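Local atomic coordinates of probable mannosyltransferase KTR4 (Saccharomyces cerevisiae, PDB entry 5A07), a protein that is a probable mannosyltransferase of the GT-A clan whose lumenal part holds GDP and a manganese ion in a pocket. Residues K254-V259 and F317-E322; Y227-E232 and Y243-F248; M277-E282 and E335-Y340. All coordinates share one frame; numbering follows the deposited sequence.

Overall arrangement
Contacts 1 and 2 lie on one mixed sheet of the GT-A fold, their centres about 10 Å apart. They meet where R230 of contact 2 forms a salt bridge with E322 of contact 1 (NH1 to OE2, 3.0 Å) and where N320 packs on E232. The strand of contact 2 leads to the manganese ion, which is bound by both E232 and GDP, while the T319 side chain of contact 1 lies about 7 Å from GDP. Contact 3 is a helix pair at the periphery: its centre is about 22 Å from that of contact 1 and about 28 Å from that of contact 2, with nearest atoms about 11 Å away in both cases.

Contact 1 of 3, residues K254-V259 and F317-E322; sequences KIYGFV and FWTNFE
The F258 ring carries F317 on one face, with CD1 of F317 3.5 Å from CG of F258 and displaced toward the rim; the planes stand 41° apart. F317 also meets Y256 obliquely, CD2 to CE2 at 3.7 Å, so its ring wedges between two alternate side chains of strand 256-258. V259 lies over one face of F321, its CG1 making a CH-pi contact, while CA of F258 approaches the F321 edge. At the edge of the Y256 ring, and near its plane, sits OE1 of E322. The phenol OH donates to this oxygen on its anti side over 2.7 Å, with ring and carboxylate almost perpendicular. The E322 CG lies between backbone N and carbonyl carbon (chi1 57°), which turns the extended acid toward the phenol. OE2 of E322 forms a salt bridge with R358. One water donates to both Y256 OH and F321 O; a second accepts from V259 N at 2.9 Å and can donate to W318 O at 3.0 Å. These waters tie the strand to the type I turn W318-F321. The aromatic cluster packs the end of strand 316-317 on strand 256-262, and the turn leads into strand 322-325 of the GT-A sheet.

Contact 2 of 3, residues Y227-E232 and Y243-F248; sequences YVWRLE and YDVFQF. With MN (manganese (II) ion), chain G; GDP (guanosine-5'-diphosphate), chain F.
F246 and Y227 have nearly parallel rings, 16° apart, yet they barely overlap: the centroids are 5.6 Å apart, and CB of Y227 rather than its ring lies over the F246 face. This CB comes within 3.5 Å of F246 CD1 as a CH-pi contact, and the backbone O of F246 sits above one face of Y227. F246 CG is anti to its carbonyl carbon (chi1 -60°), a setting that lets the ring reach from the helix to the strand, where its CZ packs on CB of W229 at 3.8 Å. The W229 indole, by contrast, extends toward the helix start and touches V245 CG2 through CZ3. At that start D244 is the N-cap: its OD1 accepts from Q247 N, the donor standing above the carboxylate plane. Through F246 and V245, helix 245-251 packs on strand 227-230 of the GT-A sheet by apolar contacts.

Farther along the chain, E232 OE1 binds manganese at 2.2 Å. GDP O3B and O2A, two waters and H381 are the other ligands. R230 NH2 donates to E232 OE2 at 3.0 Å, nearly along the C-O axis and close to the guanidinium plane. R230 also forms a salt bridge with D354. The arginine probably helps to fix the rotation of the E232 carboxylate from the second shell, while manganese joins that carboxylate to both phosphates of GDP.

Contact 3 of 3, residues M277-E282 and E335-Y340; sequences MDFVEE and EKYMQY
F279 projects from helix 277-282 into the notch between Y337 and Y340, one turn apart on helix 335-340. Its edge is directed at the face of Y340 in an offset edge-to-face pair, planes 60° apart and CD1 of F279 3.6 Å from CG of Y340. Behind that edge, CB of F279 rests almost centrally over the same Y340 face as a CH-pi contact, 3.8 Å from the ring centroid. On the Y337 side the backbone does part of the touching: CA of Y337 lies over one face of F279, 4.0 Å from its centroid, and CZ of F279 comes within 3.5 Å of Y337 N. The rings of F279 and Y337 meet obliquely, with CD2 of F279 near CD1 of Y337, and CB of K336 packs against CZ of F279. CG of F279 lies opposite the backbone N (chi1 173°), sending the ring across to the second helix.

The three rings form an aromatic cluster between two helices of the GT-A domain whose N-to-C directions differ by 132°; their short axes approach to 10.7 Å. On the more exposed side, Y340 reaches across to the first helix, its OH 3.3 Å from CB of D278, and OE2 of E282 comes to 3.7 Å from OH of Y340. Farther out, T276 hydrogen-bonds the Y337 hydroxyl and ties that ring to the opposing helix 272-282. Helix 354-365 supports the buried side, with F365 against F279, and L360 and A361 against Y337.

Contact 1 of 3, residues K254-V259 and F317-E322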
# COMPACT_ATOMS: atom_id res chain seq x y z
N LYS B 254 -13.31 -1.90 7.49
CA LYS B 254 -11.99 -2.01 6.98
C LYS B 254 -11.35 -0.66 6.86
O LYS B 254 -11.93 0.28 6.32
CB LYS B 254 -12.00 -2.70 5.61
CG LYS B 254 -12.80 -3.98 5.59
CD LYS B 254 -12.27 -5.02 6.54
CE LYS B 254 -13.10 -6.30 6.37
NZ LYS B 254 -12.60 -7.20 7.42
N ILE B 255 -10.13 -0.58 7.35
CA ILE B 255 -9.40 0.68 7.28
C ILE B 255 -8.40 0.75 6.14
O ILE B 255 -7.80 1.78 5.91
CB ILE B 255 -8.64 0.95 8.58
CG1 ILE B 255 -7.58 -0.08 8.86
CG2 ILE B 255 -9.68 1.12 9.74
CD1 ILE B 255 -6.55 0.29 9.94
N TYR B 256 -8.17 -0.39 5.46
CA TYR B 256 -7.13 -0.40 4.45
C TYR B 256 -7.42 -1.54 3.48
O TYR B 256 -7.85 -2.63 3.89
CB TYR B 256 -5.77 -0.57 5.09
CG TYR B 256 -4.61 -0.29 4.13
CD1 TYR B 256 -4.25 1.02 3.83
CD2 TYR B 256 -3.91 -1.29 3.54
CE1 TYR B 256 -3.22 1.29 2.95
CE2 TYR B 256 -2.84 -1.01 2.68
CZ TYR B 256 -2.51 0.29 2.42
OH TYR B 256 -1.47 0.57 1.58
N GLY B 257 -7.22 -1.26 2.21
CA GLY B 257 -7.34 -2.23 1.15
C GLY B 257 -6.11 -2.28 0.27
O GLY B 257 -5.56 -1.21 -0.12
N PHE B 258 -5.67 -3.50 -0.06
CA PHE B 258 -4.52 -3.71 -0.88
C PHE B 258 -4.78 -4.83 -1.88
O PHE B 258 -5.72 -5.62 -1.73
CB PHE B 258 -3.27 -4.01 -0.02
CG PHE B 258 -3.24 -5.41 0.57
CD1 PHE B 258 -3.89 -5.70 1.73
CD2 PHE B 258 -2.55 -6.43 -0.05
CE1 PHE B 258 -3.87 -6.99 2.27
CE2 PHE B 258 -2.53 -7.72 0.47
CZ PHE B 258 -3.21 -7.98 1.62
N VAL B 259 -3.93 -4.88 -2.88
CA VAL B 259 -3.92 -5.97 -3.86
C VAL B 259 -2.65 -6.82 -3.94
O VAL B 259 -2.73 -8.05 -4.32
CB VAL B 259 -4.31 -5.54 -5.31
CG1 VAL B 259 -5.75 -5.09 -5.40
CG2 VAL B 259 -3.40 -4.45 -5.84
N PHE B 317 2.59 -3.74 2.10
CA PHE B 317 1.53 -3.57 1.09
C PHE B 317 2.14 -2.70 0.01
O PHE B 317 2.80 -1.72 0.31
CB PHE B 317 0.31 -2.90 1.69
CG PHE B 317 -0.15 -3.56 2.95
CD1 PHE B 317 -0.65 -4.85 2.90
CD2 PHE B 317 -0.07 -2.91 4.17
CE1 PHE B 317 -1.00 -5.53 4.07
CE2 PHE B 317 -0.45 -3.55 5.32
CZ PHE B 317 -0.91 -4.86 5.27
N TRP B 318 1.85 -3.03 -1.25
CA TRP B 318 2.45 -2.29 -2.35
C TRP B 318 1.59 -1.12 -2.73
O TRP B 318 0.65 -1.23 -3.55
CB TRP B 318 2.64 -3.21 -3.53
CG TRP B 318 3.77 -2.74 -4.47
CD1 TRP B 318 4.89 -2.08 -4.13
CD2 TRP B 318 3.83 -2.97 -5.86
NE1 TRP B 318 5.69 -1.89 -5.28
CE2 TRP B 318 5.04 -2.43 -6.34
CE3 TRP B 318 2.95 -3.54 -6.77
CZ2 TRP B 318 5.37 -2.45 -7.67
CZ3 TRP B 318 3.33 -3.60 -8.10
CH2 TRP B 318 4.53 -3.08 -8.52
N THR B 319 1.93 0.00 -2.14
CA THR B 319 1.03 1.15 -2.04
C THR B 319 0.72 1.92 -3.34
O THR B 319 -0.07 2.84 -3.30
CB THR B 319 1.58 2.19 -1.02
OG1 THR B 319 2.91 2.54 -1.42
CG2 THR B 319 1.57 1.56 0.41
N ASN B 320 1.31 1.57 -4.49
CA ASN B 320 0.86 2.25 -5.70
C ASN B 320 -0.64 2.15 -5.90
O ASN B 320 -1.24 2.99 -6.55
CB ASN B 320 1.68 1.87 -6.92
CG ASN B 320 1.75 0.37 -7.18
OD1 ASN B 320 0.76 -0.27 -7.45
ND2 ASN B 320 2.94 -0.16 -7.17
N PHE B 321 -1.23 1.06 -5.43
CA PHE B 321 -2.68 0.95 -5.22
C PHE B 321 -2.92 0.89 -3.72
O PHE B 321 -2.25 0.15 -3.03
CB PHE B 321 -3.19 -0.38 -5.80
CG PHE B 321 -4.63 -0.74 -5.38
CD1 PHE B 321 -4.87 -1.33 -4.14
CD2 PHE B 321 -5.68 -0.45 -6.15
CE1 PHE B 321 -6.17 -1.67 -3.75
CE2 PHE B 321 -6.95 -0.74 -5.77
CZ PHE B 321 -7.22 -1.34 -4.57
N GLU B 322 -3.81 1.72 -3.19
CA GLU B 322 -4.25 1.50 -1.81
C GLU B 322 -5.63 2.17 -1.65
O GLU B 322 -5.91 3.20 -2.30
CB GLU B 322 -3.22 1.95 -0.79
CG GLU B 322 -2.81 3.40 -0.91
CD GLU B 322 -1.75 3.86 0.07
OE1 GLU B 322 -1.40 3.20 1.10
OE2 GLU B 322 -1.26 4.97 -0.17
O HOH W 1 -1.47 -1.26 -0.80
O HOH W 2 -1.62 -3.11 -3.10

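Contact 2 of 3, residues Y227-E232 and Y243-F248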
# COMPACT_ATOMS: atom_id res chain seq x y z
N TYR B 227 -11.99 8.71 2.84
CA TYR B 227 -11.34 7.60 2.09
C TYR B 227 -10.64 8.14 0.88
O TYR B 227 -11.17 9.07 0.24
CB TYR B 227 -12.37 6.64 1.61
CG TYR B 227 -13.06 5.86 2.68
CD1 TYR B 227 -12.41 4.80 3.33
CD2 TYR B 227 -14.32 6.20 3.11
CE1 TYR B 227 -13.01 4.09 4.32
CE2 TYR B 227 -14.94 5.47 4.11
CZ TYR B 227 -14.29 4.40 4.71
OH TYR B 227 -14.91 3.67 5.75
N VAL B 228 -9.52 7.48 0.52
CA VAL B 228 -8.87 7.77 -0.74
C VAL B 228 -8.66 6.43 -1.42
O VAL B 228 -8.40 5.40 -0.74
CB VAL B 228 -7.53 8.53 -0.67
CG1 VAL B 228 -7.66 9.94 -0.01
CG2 VAL B 228 -6.51 7.75 0.02
N TRP B 229 -8.78 6.43 -2.74
CA TRP B 229 -8.28 5.40 -3.58
C TRP B 229 -7.08 6.04 -4.28
O TRP B 229 -7.26 6.88 -5.18
CB TRP B 229 -9.40 5.00 -4.56
CG TRP B 229 -9.09 3.88 -5.50
CD1 TRP B 229 -7.90 3.62 -6.12
CD2 TRP B 229 -10.03 2.91 -5.99
NE1 TRP B 229 -8.02 2.48 -6.94
CE2 TRP B 229 -9.31 2.04 -6.87
CE3 TRP B 229 -11.39 2.70 -5.77
CZ2 TRP B 229 -9.94 0.97 -7.52
CZ3 TRP B 229 -11.99 1.61 -6.34
CH2 TRP B 229 -11.25 0.75 -7.22
N ARG B 230 -5.88 5.61 -3.96
CA ARG B 230 -4.67 6.03 -4.64
C ARG B 230 -4.51 5.40 -6.02
O ARG B 230 -4.50 4.17 -6.14
CB ARG B 230 -3.45 5.72 -3.81
CG ARG B 230 -2.11 6.09 -4.44
CD ARG B 230 -1.10 5.93 -3.36
NE ARG B 230 0.24 5.93 -3.85
CZ ARG B 230 1.29 5.80 -3.07
NH1 ARG B 230 1.16 5.72 -1.75
NH2 ARG B 230 2.48 5.78 -3.59
N LEU B 231 -4.31 6.26 -7.03
CA LEU B 231 -4.11 5.89 -8.41
C LEU B 231 -2.78 6.46 -8.91
O LEU B 231 -2.45 7.62 -8.66
CB LEU B 231 -5.22 6.50 -9.25
CG LEU B 231 -5.24 6.06 -10.69
CD1 LEU B 231 -5.57 4.58 -10.83
CD2 LEU B 231 -6.28 6.89 -11.40
N GLU B 232 -1.97 5.62 -9.56
CA GLU B 232 -0.70 6.06 -10.13
C GLU B 232 -0.74 5.95 -11.65
O GLU B 232 -1.60 5.26 -12.21
CB GLU B 232 0.47 5.20 -9.64
CG GLU B 232 0.76 5.40 -8.17
CD GLU B 232 2.18 5.11 -7.75
OE1 GLU B 232 2.99 4.54 -8.53
OE2 GLU B 232 2.41 5.26 -6.53
N TYR B 243 -19.78 -3.12 -6.95
CA TYR B 243 -20.21 -2.62 -5.66
C TYR B 243 -19.36 -1.43 -5.34
O TYR B 243 -18.24 -1.30 -5.83
CB TYR B 243 -20.07 -3.68 -4.55
CG TYR B 243 -18.67 -4.22 -4.35
CD1 TYR B 243 -18.19 -5.21 -5.15
CD2 TYR B 243 -17.84 -3.67 -3.39
CE1 TYR B 243 -16.91 -5.69 -5.01
CE2 TYR B 243 -16.57 -4.13 -3.23
CZ TYR B 243 -16.11 -5.15 -4.03
OH TYR B 243 -14.86 -5.61 -3.90
N ASP B 244 -19.91 -0.55 -4.52
CA ASP B 244 -19.21 0.66 -4.02
C ASP B 244 -18.13 0.26 -3.02
O ASP B 244 -18.41 -0.28 -1.97
CB ASP B 244 -20.22 1.60 -3.40
CG ASP B 244 -19.66 2.95 -3.01
OD1 ASP B 244 -18.54 3.04 -2.44
OD2 ASP B 244 -20.31 3.97 -3.31
N VAL B 245 -16.88 0.48 -3.40
CA VAL B 245 -15.73 0.01 -2.67
C VAL B 245 -15.56 0.74 -1.37
O VAL B 245 -15.35 0.13 -0.32
CB VAL B 245 -14.46 0.11 -3.54
CG1 VAL B 245 -13.19 -0.14 -2.77
CG2 VAL B 245 -14.52 -0.90 -4.66
N PHE B 246 -15.70 2.05 -1.40
CA PHE B 246 -15.66 2.82 -0.13
C PHE B 246 -16.77 2.41 0.83
O PHE B 246 -16.54 2.29 2.04
CB PHE B 246 -15.70 4.32 -0.37
CG PHE B 246 -14.58 4.87 -1.20
CD1 PHE B 246 -13.29 4.49 -1.01
CD2 PHE B 246 -14.82 5.89 -2.09
CE1 PHE B 246 -12.27 5.07 -1.71
CE2 PHE B 246 -13.77 6.45 -2.83
CZ PHE B 246 -12.49 6.03 -2.62
N GLN B 247 -17.95 2.19 0.33
CA GLN B 247 -19.07 1.76 1.21
C GLN B 247 -18.83 0.35 1.74
O GLN B 247 -19.22 0.07 2.85
CB GLN B 247 -20.47 1.86 0.52
CG GLN B 247 -20.87 3.28 0.15
CD GLN B 247 -21.21 4.18 1.34
OE1 GLN B 247 -20.68 4.04 2.40
NE2 GLN B 247 -22.14 5.12 1.13
N PHE B 248 -18.21 -0.54 0.94
CA PHE B 248 -17.82 -1.83 1.44
C PHE B 248 -16.87 -1.70 2.60
O PHE B 248 -17.02 -2.35 3.65
CB PHE B 248 -17.22 -2.69 0.32
CG PHE B 248 -16.51 -3.88 0.83
CD1 PHE B 248 -17.19 -5.04 1.11
CD2 PHE B 248 -15.12 -3.83 1.05
CE1 PHE B 248 -16.56 -6.15 1.65
CE2 PHE B 248 -14.45 -4.95 1.55
CZ PHE B 248 -15.17 -6.11 1.88
MN MN G . 4.55 4.13 -9.99
PB GDP F . 7.41 4.08 -8.15
O1B GDP F . 8.40 3.70 -9.19
O2B GDP F . 7.78 3.97 -6.79
O3B GDP F . 6.05 3.61 -8.49
O3A GDP F . 7.49 5.70 -8.28
PA GDP F . 6.66 6.73 -9.15
O1A GDP F . 7.50 7.62 -9.95
O2A GDP F . 5.50 6.19 -9.88
O5' GDP F . 6.11 7.66 -8.00
C5' GDP F . 5.00 7.44 -7.12
C4' GDP F . 3.85 8.41 -7.35
O4' GDP F . 4.33 9.72 -7.03
C3' GDP F . 3.33 8.46 -8.78
O3' GDP F . 1.92 8.81 -8.74
C2' GDP F . 4.17 9.57 -9.40
O2' GDP F . 3.49 10.23 -10.46
C1' GDP F . 4.30 10.49 -8.24
N9 GDP F . 5.56 11.27 -8.22
C8 GDP F . 6.84 10.83 -8.12
N7 GDP F . 7.71 11.92 -8.07
C5 GDP F . 6.93 13.05 -8.13
C6 GDP F . 7.21 14.50 -8.11
O6 GDP F . 8.44 14.79 -8.01
N1 GDP F . 6.17 15.33 -8.20
C2 GDP F . 4.86 14.89 -8.34
N2 GDP F . 3.88 15.78 -8.44
N3 GDP F . 4.55 13.56 -8.37
C4 GDP F . 5.52 12.64 -8.21
O HOH W 3 6.18 3.67 -11.65
O HOH W 4 3.29 4.89 -11.88

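Contact 3 of 3, residues M277-E282 and E335-Y340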
# COMPACT_ATOMS: atom_id res chain seq x y z
N MET B 277 11.17 -0.03 16.35
CA MET B 277 11.14 -0.75 17.66
C MET B 277 11.42 0.19 18.85
O MET B 277 10.75 0.08 19.89
CB MET B 277 12.12 -1.91 17.65
CG MET B 277 11.64 -3.06 16.76
SD MET B 277 10.07 -3.75 17.23
CE MET B 277 8.89 -2.85 16.21
N ASP B 278 12.34 1.14 18.68
CA ASP B 278 12.58 2.17 19.72
C ASP B 278 11.30 2.93 19.93
O ASP B 278 10.89 3.12 21.06
CB ASP B 278 13.70 3.15 19.33
CG ASP B 278 15.09 2.53 19.35
OD1 ASP B 278 15.27 1.51 20.02
OD2 ASP B 278 15.98 3.03 18.65
N PHE B 279 10.60 3.33 18.86
CA PHE B 279 9.36 4.06 19.08
C PHE B 279 8.33 3.23 19.83
O PHE B 279 7.63 3.73 20.72
CB PHE B 279 8.77 4.52 17.71
CG PHE B 279 7.42 5.12 17.80
CD1 PHE B 279 7.27 6.47 18.08
CD2 PHE B 279 6.31 4.40 17.50
CE1 PHE B 279 6.00 7.04 18.16
CE2 PHE B 279 5.04 4.95 17.57
CZ PHE B 279 4.90 6.29 17.86
N VAL B 280 8.21 1.97 19.45
CA VAL B 280 7.22 1.08 20.10
C VAL B 280 7.55 0.84 21.59
O VAL B 280 6.65 0.81 22.40
CB VAL B 280 7.14 -0.27 19.34
CG1 VAL B 280 6.51 -1.34 20.17
CG2 VAL B 280 6.36 -0.09 18.03
N GLU B 281 8.83 0.65 21.93
CA GLU B 281 9.24 0.55 23.36
C GLU B 281 8.79 1.78 24.13
O GLU B 281 8.27 1.64 25.20
CB GLU B 281 10.77 0.27 23.50
CG GLU B 281 11.11 -1.22 23.32
CD GLU B 281 12.36 -1.54 22.46
OE1 GLU B 281 13.33 -0.70 22.39
OE2 GLU B 281 12.38 -2.64 21.81
N GLU B 282 8.90 2.99 23.56
CA GLU B 282 8.41 4.21 24.22
C GLU B 282 6.90 4.37 24.23
O GLU B 282 6.38 5.11 25.02
CB GLU B 282 9.01 5.48 23.58
CG GLU B 282 10.54 5.57 23.70
CD GLU B 282 11.14 6.65 22.76
OE1 GLU B 282 10.53 7.72 22.60
OE2 GLU B 282 12.22 6.42 22.16
N GLU B 335 0.18 9.46 13.52
CA GLU B 335 0.82 10.81 13.49
C GLU B 335 2.08 10.92 14.35
O GLU B 335 3.11 11.49 13.95
CB GLU B 335 -0.18 11.85 13.91
CG GLU B 335 -1.41 11.93 13.00
CD GLU B 335 -1.15 12.71 11.72
OE1 GLU B 335 -0.09 12.47 11.06
OE2 GLU B 335 -2.00 13.59 11.40
N LYS B 336 2.05 10.27 15.52
CA LYS B 336 3.24 10.26 16.39
C LYS B 336 4.36 9.47 15.79
O LYS B 336 5.58 9.85 15.86
CB LYS B 336 2.86 9.67 17.74
CG LYS B 336 1.86 10.51 18.49
CD LYS B 336 2.55 11.71 19.14
CE LYS B 336 1.58 12.30 20.19
NZ LYS B 336 1.92 13.71 20.45
N TYR B 337 3.99 8.36 15.15
CA TYR B 337 5.02 7.58 14.50
C TYR B 337 5.64 8.40 13.40
O TYR B 337 6.87 8.37 13.18
CB TYR B 337 4.39 6.24 14.00
CG TYR B 337 5.26 5.32 13.24
CD1 TYR B 337 6.48 4.93 13.73
CD2 TYR B 337 4.81 4.72 12.03
CE1 TYR B 337 7.27 4.02 13.04
CE2 TYR B 337 5.61 3.85 11.31
CZ TYR B 337 6.81 3.46 11.84
OH TYR B 337 7.59 2.61 11.13
N MET B 338 4.79 9.08 12.60
CA MET B 338 5.35 9.90 11.50
C MET B 338 6.35 10.98 12.03
O MET B 338 7.44 11.18 11.48
CB MET B 338 4.21 10.59 10.69
CG MET B 338 3.30 9.67 9.89
SD MET B 338 4.21 8.52 8.84
CE MET B 338 4.15 7.06 9.86
N GLN B 339 5.94 11.68 13.06
CA GLN B 339 6.85 12.64 13.74
C GLN B 339 8.19 12.05 14.18
O GLN B 339 9.29 12.60 13.88
CB GLN B 339 6.16 13.31 14.93
CG GLN B 339 6.93 14.57 15.41
CD GLN B 339 7.59 15.44 14.26
OE1 GLN B 339 6.89 15.97 13.37
NE2 GLN B 339 8.94 15.55 14.28
N TYR B 340 8.13 10.86 14.75
CA TYR B 340 9.33 10.14 15.15
C TYR B 340 10.22 9.85 13.96
O TYR B 340 11.46 10.10 13.97
CB TYR B 340 8.93 8.83 15.87
CG TYR B 340 10.08 8.16 16.60
CD1 TYR B 340 10.37 8.45 17.93
CD2 TYR B 340 10.85 7.22 15.96
CE1 TYR B 340 11.40 7.81 18.59
CE2 TYR B 340 11.92 6.59 16.60
CZ TYR B 340 12.18 6.90 17.92
OH TYR B 340 13.21 6.28 18.56